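Local coordinates for type III secretion system effector protein ExoU (PDB 4QMK), which probably acts as a patatin-like phospholipase injected into host cells, where a phosphatidylinositol 4,5-bisphosphate binding domain mediates localisation of ExoU to the plasma membrane, at residues Pro255-Phe260 with Val580-Leu585; Ser389-Phe394 with Lys411-Ala416. All blocks are in the same frame, centred on the assembly; numbering follows the deposited sequence.

Contact 1 (Pro255-Phe260 with Val580-Leu585); sequences PQLVVF and VIYPSL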
# COMPACT_ATOMS: atom_id res chain seq x y z
N PRO A 255 2.67 -8.58 -25.59
CA PRO A 255 2.07 -7.36 -25.14
C PRO A 255 1.34 -7.52 -23.81
O PRO A 255 0.72 -8.58 -23.56
CB PRO A 255 1.04 -7.04 -26.23
CG PRO A 255 0.69 -8.37 -26.80
CD PRO A 255 1.94 -9.19 -26.71
N GLN A 256 1.43 -6.47 -22.99
CA GLN A 256 0.72 -6.38 -21.70
C GLN A 256 -0.02 -5.08 -21.58
O GLN A 256 0.55 -4.06 -21.82
CB GLN A 256 1.67 -6.42 -20.50
CG GLN A 256 2.35 -7.73 -20.28
CD GLN A 256 1.60 -8.74 -19.42
OE1 GLN A 256 2.20 -9.68 -18.99
NE2 GLN A 256 0.32 -8.51 -19.13
N LEU A 257 -1.28 -5.15 -21.19
CA LEU A 257 -2.04 -3.97 -20.88
C LEU A 257 -1.61 -3.49 -19.51
O LEU A 257 -1.72 -4.22 -18.52
CB LEU A 257 -3.52 -4.21 -20.72
CG LEU A 257 -4.60 -4.11 -21.78
CD1 LEU A 257 -4.27 -2.94 -22.69
CD2 LEU A 257 -4.85 -5.37 -22.55
N VAL A 258 -1.15 -2.26 -19.45
CA VAL A 258 -0.82 -1.65 -18.19
C VAL A 258 -1.99 -0.74 -17.82
O VAL A 258 -2.51 -0.04 -18.68
CB VAL A 258 0.46 -0.86 -18.33
CG1 VAL A 258 0.85 -0.20 -17.03
CG2 VAL A 258 1.55 -1.76 -18.81
N VAL A 259 -2.43 -0.75 -16.57
CA VAL A 259 -3.59 0.08 -16.16
C VAL A 259 -3.40 0.71 -14.78
O VAL A 259 -3.20 0.02 -13.78
CB VAL A 259 -4.88 -0.79 -16.12
CG1 VAL A 259 -6.08 0.02 -15.67
CG2 VAL A 259 -5.11 -1.45 -17.47
N PHE A 260 -3.44 2.02 -14.75
CA PHE A 260 -3.36 2.75 -13.52
C PHE A 260 -4.73 3.38 -13.29
O PHE A 260 -5.29 3.94 -14.20
CB PHE A 260 -2.35 3.86 -13.64
CG PHE A 260 -0.95 3.41 -13.93
CD1 PHE A 260 -0.15 2.93 -12.91
CD2 PHE A 260 -0.43 3.54 -15.15
CE1 PHE A 260 1.14 2.49 -13.15
CE2 PHE A 260 0.86 3.12 -15.42
CZ PHE A 260 1.64 2.59 -14.42
N VAL A 580 -4.15 -12.82 -18.76
CA VAL A 580 -3.63 -14.09 -19.20
C VAL A 580 -3.89 -14.35 -20.69
O VAL A 580 -2.97 -14.71 -21.45
CB VAL A 580 -4.26 -15.22 -18.40
CG1 VAL A 580 -3.72 -16.54 -18.91
CG2 VAL A 580 -3.94 -15.08 -16.93
N ILE A 581 -5.10 -14.13 -21.14
CA ILE A 581 -5.39 -14.37 -22.53
C ILE A 581 -4.79 -13.34 -23.47
O ILE A 581 -4.09 -13.72 -24.43
CB ILE A 581 -6.85 -14.50 -22.76
CG1 ILE A 581 -7.33 -15.79 -22.08
CG2 ILE A 581 -7.11 -14.60 -24.23
CD1 ILE A 581 -8.84 -15.95 -22.10
N TYR A 582 -5.03 -12.06 -23.17
CA TYR A 582 -4.57 -10.98 -24.00
C TYR A 582 -3.10 -11.14 -24.47
O TYR A 582 -2.85 -11.20 -25.64
CB TYR A 582 -4.80 -9.65 -23.30
CG TYR A 582 -4.25 -8.47 -24.09
CD1 TYR A 582 -4.93 -7.99 -25.21
CD2 TYR A 582 -3.03 -7.91 -23.79
CE1 TYR A 582 -4.41 -6.94 -25.98
CE2 TYR A 582 -2.50 -6.87 -24.56
CZ TYR A 582 -3.21 -6.39 -25.64
OH TYR A 582 -2.73 -5.35 -26.38
N PRO A 583 -2.15 -11.28 -23.56
CA PRO A 583 -0.77 -11.48 -23.96
C PRO A 583 -0.48 -12.68 -24.83
O PRO A 583 0.43 -12.56 -25.67
CB PRO A 583 -0.03 -11.65 -22.66
CG PRO A 583 -0.87 -10.95 -21.69
CD PRO A 583 -2.27 -11.15 -22.12
N SER A 584 -1.17 -13.82 -24.63
CA SER A 584 -0.93 -15.01 -25.46
C SER A 584 -1.54 -14.81 -26.82
O SER A 584 -0.96 -15.13 -27.85
CB SER A 584 -1.65 -16.24 -24.92
OG SER A 584 -0.86 -17.08 -24.10
N LEU A 585 -2.76 -14.29 -26.81
CA LEU A 585 -3.54 -14.16 -28.03
C LEU A 585 -2.88 -13.23 -28.99
O LEU A 585 -2.84 -13.51 -30.16
CB LEU A 585 -4.95 -13.69 -27.66
CG LEU A 585 -6.01 -13.54 -28.77
CD1 LEU A 585 -6.15 -14.79 -29.58
CD2 LEU A 585 -7.36 -13.17 -28.15

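Contact 2 (Ser389-Phe394 with Lys411-Ala416); sequences SDKGDF and KQHLQA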
# COMPACT_ATOMS: atom_id res chain seq x y z
N SER A 389 -7.16 18.53 -44.59
CA SER A 389 -8.12 19.49 -45.17
C SER A 389 -7.40 20.51 -46.09
O SER A 389 -6.18 20.46 -46.26
CB SER A 389 -8.86 20.25 -44.05
OG SER A 389 -7.98 21.03 -43.24
N ASP A 390 -8.18 21.44 -46.67
CA ASP A 390 -7.64 22.55 -47.49
C ASP A 390 -6.55 23.33 -46.76
O ASP A 390 -5.56 23.72 -47.34
CB ASP A 390 -8.76 23.53 -47.87
CG ASP A 390 -9.37 24.25 -46.64
OD1 ASP A 390 -9.51 23.61 -45.56
OD2 ASP A 390 -9.69 25.47 -46.75
N LYS A 391 -6.74 23.55 -45.46
CA LYS A 391 -5.77 24.30 -44.66
C LYS A 391 -4.51 23.51 -44.30
O LYS A 391 -3.64 24.03 -43.57
CB LYS A 391 -6.46 24.87 -43.41
CG LYS A 391 -6.74 26.37 -43.45
CD LYS A 391 -5.52 27.19 -43.04
CE LYS A 391 -5.19 26.97 -41.56
NZ LYS A 391 -4.20 27.90 -40.94
N GLY A 392 -4.40 22.27 -44.80
CA GLY A 392 -3.23 21.45 -44.56
C GLY A 392 -3.52 19.99 -44.29
O GLY A 392 -4.63 19.62 -43.92
N ASP A 393 -2.50 19.17 -44.50
CA ASP A 393 -2.57 17.74 -44.26
C ASP A 393 -1.60 17.44 -43.13
O ASP A 393 -0.42 17.36 -43.35
CB ASP A 393 -2.18 16.90 -45.52
CG ASP A 393 -2.19 15.36 -45.24
OD1 ASP A 393 -2.71 14.99 -44.17
OD2 ASP A 393 -1.66 14.54 -46.04
N PHE A 394 -2.09 17.23 -41.92
CA PHE A 394 -1.18 16.95 -40.83
C PHE A 394 -1.12 15.48 -40.42
O PHE A 394 -0.64 15.18 -39.31
CB PHE A 394 -1.50 17.84 -39.66
CG PHE A 394 -1.59 19.29 -40.02
CD1 PHE A 394 -0.43 20.03 -40.24
CD2 PHE A 394 -2.83 19.92 -40.11
CE1 PHE A 394 -0.52 21.37 -40.57
CE2 PHE A 394 -2.93 21.27 -40.42
CZ PHE A 394 -1.77 22.00 -40.65
N LYS A 411 -2.20 25.13 -35.63
CA LYS A 411 -2.77 24.55 -34.43
C LYS A 411 -4.22 25.03 -34.22
O LYS A 411 -5.10 24.25 -33.89
CB LYS A 411 -1.92 24.92 -33.20
CG LYS A 411 -0.48 24.40 -33.27
CD LYS A 411 0.28 24.63 -31.97
CE LYS A 411 1.76 24.30 -32.16
NZ LYS A 411 2.53 24.59 -30.91
N GLN A 412 -4.42 26.33 -34.40
CA GLN A 412 -5.71 26.98 -34.25
C GLN A 412 -6.68 26.38 -35.26
O GLN A 412 -7.84 26.18 -34.97
CB GLN A 412 -5.51 28.51 -34.48
CG GLN A 412 -6.45 29.48 -33.72
CD GLN A 412 -5.84 30.92 -33.57
OE1 GLN A 412 -4.66 31.10 -33.18
NE2 GLN A 412 -6.67 31.95 -33.85
N HIS A 413 -6.19 26.07 -36.45
CA HIS A 413 -7.05 25.51 -37.48
C HIS A 413 -7.47 24.03 -37.19
O HIS A 413 -8.65 23.65 -37.34
CB HIS A 413 -6.40 25.57 -38.86
CG HIS A 413 -7.27 24.96 -39.93
ND1 HIS A 413 -8.36 25.62 -40.46
CD2 HIS A 413 -7.30 23.71 -40.45
CE1 HIS A 413 -8.99 24.82 -41.31
NE2 HIS A 413 -8.37 23.65 -41.32
N LEU A 414 -6.49 23.22 -36.80
CA LEU A 414 -6.72 21.83 -36.54
C LEU A 414 -7.67 21.71 -35.36
O LEU A 414 -8.64 20.93 -35.39
CB LEU A 414 -5.40 21.13 -36.25
CG LEU A 414 -5.48 19.64 -36.50
CD1 LEU A 414 -5.55 19.38 -37.99
CD2 LEU A 414 -4.28 18.94 -35.88
N GLN A 415 -7.43 22.54 -34.36
CA GLN A 415 -8.29 22.59 -33.20
C GLN A 415 -9.71 22.95 -33.57
O GLN A 415 -10.67 22.39 -33.05
CB GLN A 415 -7.72 23.55 -32.17
CG GLN A 415 -6.42 23.02 -31.57
CD GLN A 415 -5.70 24.03 -30.74
OE1 GLN A 415 -6.16 25.16 -30.58
NE2 GLN A 415 -4.57 23.63 -30.17
N ALA A 416 -9.87 23.88 -34.50
CA ALA A 416 -11.22 24.25 -34.95
C ALA A 416 -11.89 23.12 -35.79
O ALA A 416 -13.07 23.03 -35.81
CB ALA A 416 -11.19 25.57 -35.71

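Contact 1 (Pro255-Phe260 with Val580-Leu585)
Y582 lays its phenol ring under the tip of L257: methyl CD2 stands over the ring centre, 3.3 Å from the centroid of the Y582 ring and 10° off its normal, which meets the geometry of a CH-pi contact. The two side chains meet at about a right angle, and CD2 is the L257 atom that touches the ring. Y582 CG is anti to the backbone N (chi1 177°), a torsion that swings the ring off the helix and across the start of the strand. There its CE2 corner also reaches P255, with Y582 CE2 3.9 Å from P255 CB.

P255 meets the helix a second time through its backbone. Its carbonyl O lies 3.3 Å from P583 CA, a bent and weak approach of the C-H...O kind, and the same oxygen is 3.3 Å from P583 CB. The pyrrolidine of P583 continues to Q256, where P583 CG is 3.7 Å from Q256 NE2; the other end of that amide, OE1, is held by R157.

Strand 254-260 is an outermost strand of the mixed sheet within this chain, paired with strand 242-251, and the end of helix 555-585 packs against its beginning at 144° between the local segment axes. T248 of strand 242-251 touches both Y582 and L257, while helix 592-606 packs against I581, S584 and L585.

Contact 2 (Ser389-Phe394 with Lys411-Ala416)
K391 folds its aliphatic chain over the imidazole of H413, a lysine lying on a histidine through carbon rather than through its ammonium group. K391 CB is modelled over the ring face, so close that its exact height is doubtful. K391 CG lies 3.5 Å from H413 CE1; bends at chi2 and chi3 then fold the chain back, bringing K391 CE to 3.3 Å from H413 CG. The two side chains run past each other in opposite directions, and K391 NZ ends near the root of the histidine, 3.8 Å from H413 CB, with E409 as a weak, long ion-pair partner.

The edge of the same imidazole is used by S389. Its OG lies near the ring plane and forms a hydrogen bond of 3.3 Å with H413 NE2, at an angle of 148°; either group could be the donor. H413 reaches both partners because its CG is anti to the backbone N (chi1 179°), carrying the ring out from the helix to the type I turn S389-G392. The backbone bond from G392 N to S389 O closes that turn, and S389 N to G392 O completes the hydrogen-bonded antiparallel pair.

Beside this polar cluster is an apolar pair. F394 CD2 meets L414 CD1 at 3.5 Å, the methyl approaching the ring obliquely. L387 of strand 382-389 also touches L414, while M406 and Q410 pack against F394.

Face packing and an edge hydrogen bond together restrict how the imidazole can turn. D390 OD1, 4.4 Å from H413 NE2, is beyond bonding distance, but its charge might favour a protonated histidine, whereas the nearby K391 ammonium might work against it.

Overall arrangement
Both contacts reach the same mixed sheet, at its two ends: strands 254-260 and 392-393 are its outermost strands within this chain. The centres of contacts 1 and 2 are 36 Å apart, and the nearest atoms of the two contacts about 24 Å, so they do not touch. Both segments of contact 2 fall in sequence between the two segments of contact 1. Contact 2 is local, bringing helix 408-431 back over the turn between strands 382-389 and 392-393. Contact 1 spans 320 residues and joins the patatin-like phospholipase family region to the ExoU C-terminal family region. The latter is thus packed directly against the edge of the phospholipase sheet, linking the two regions within one chain.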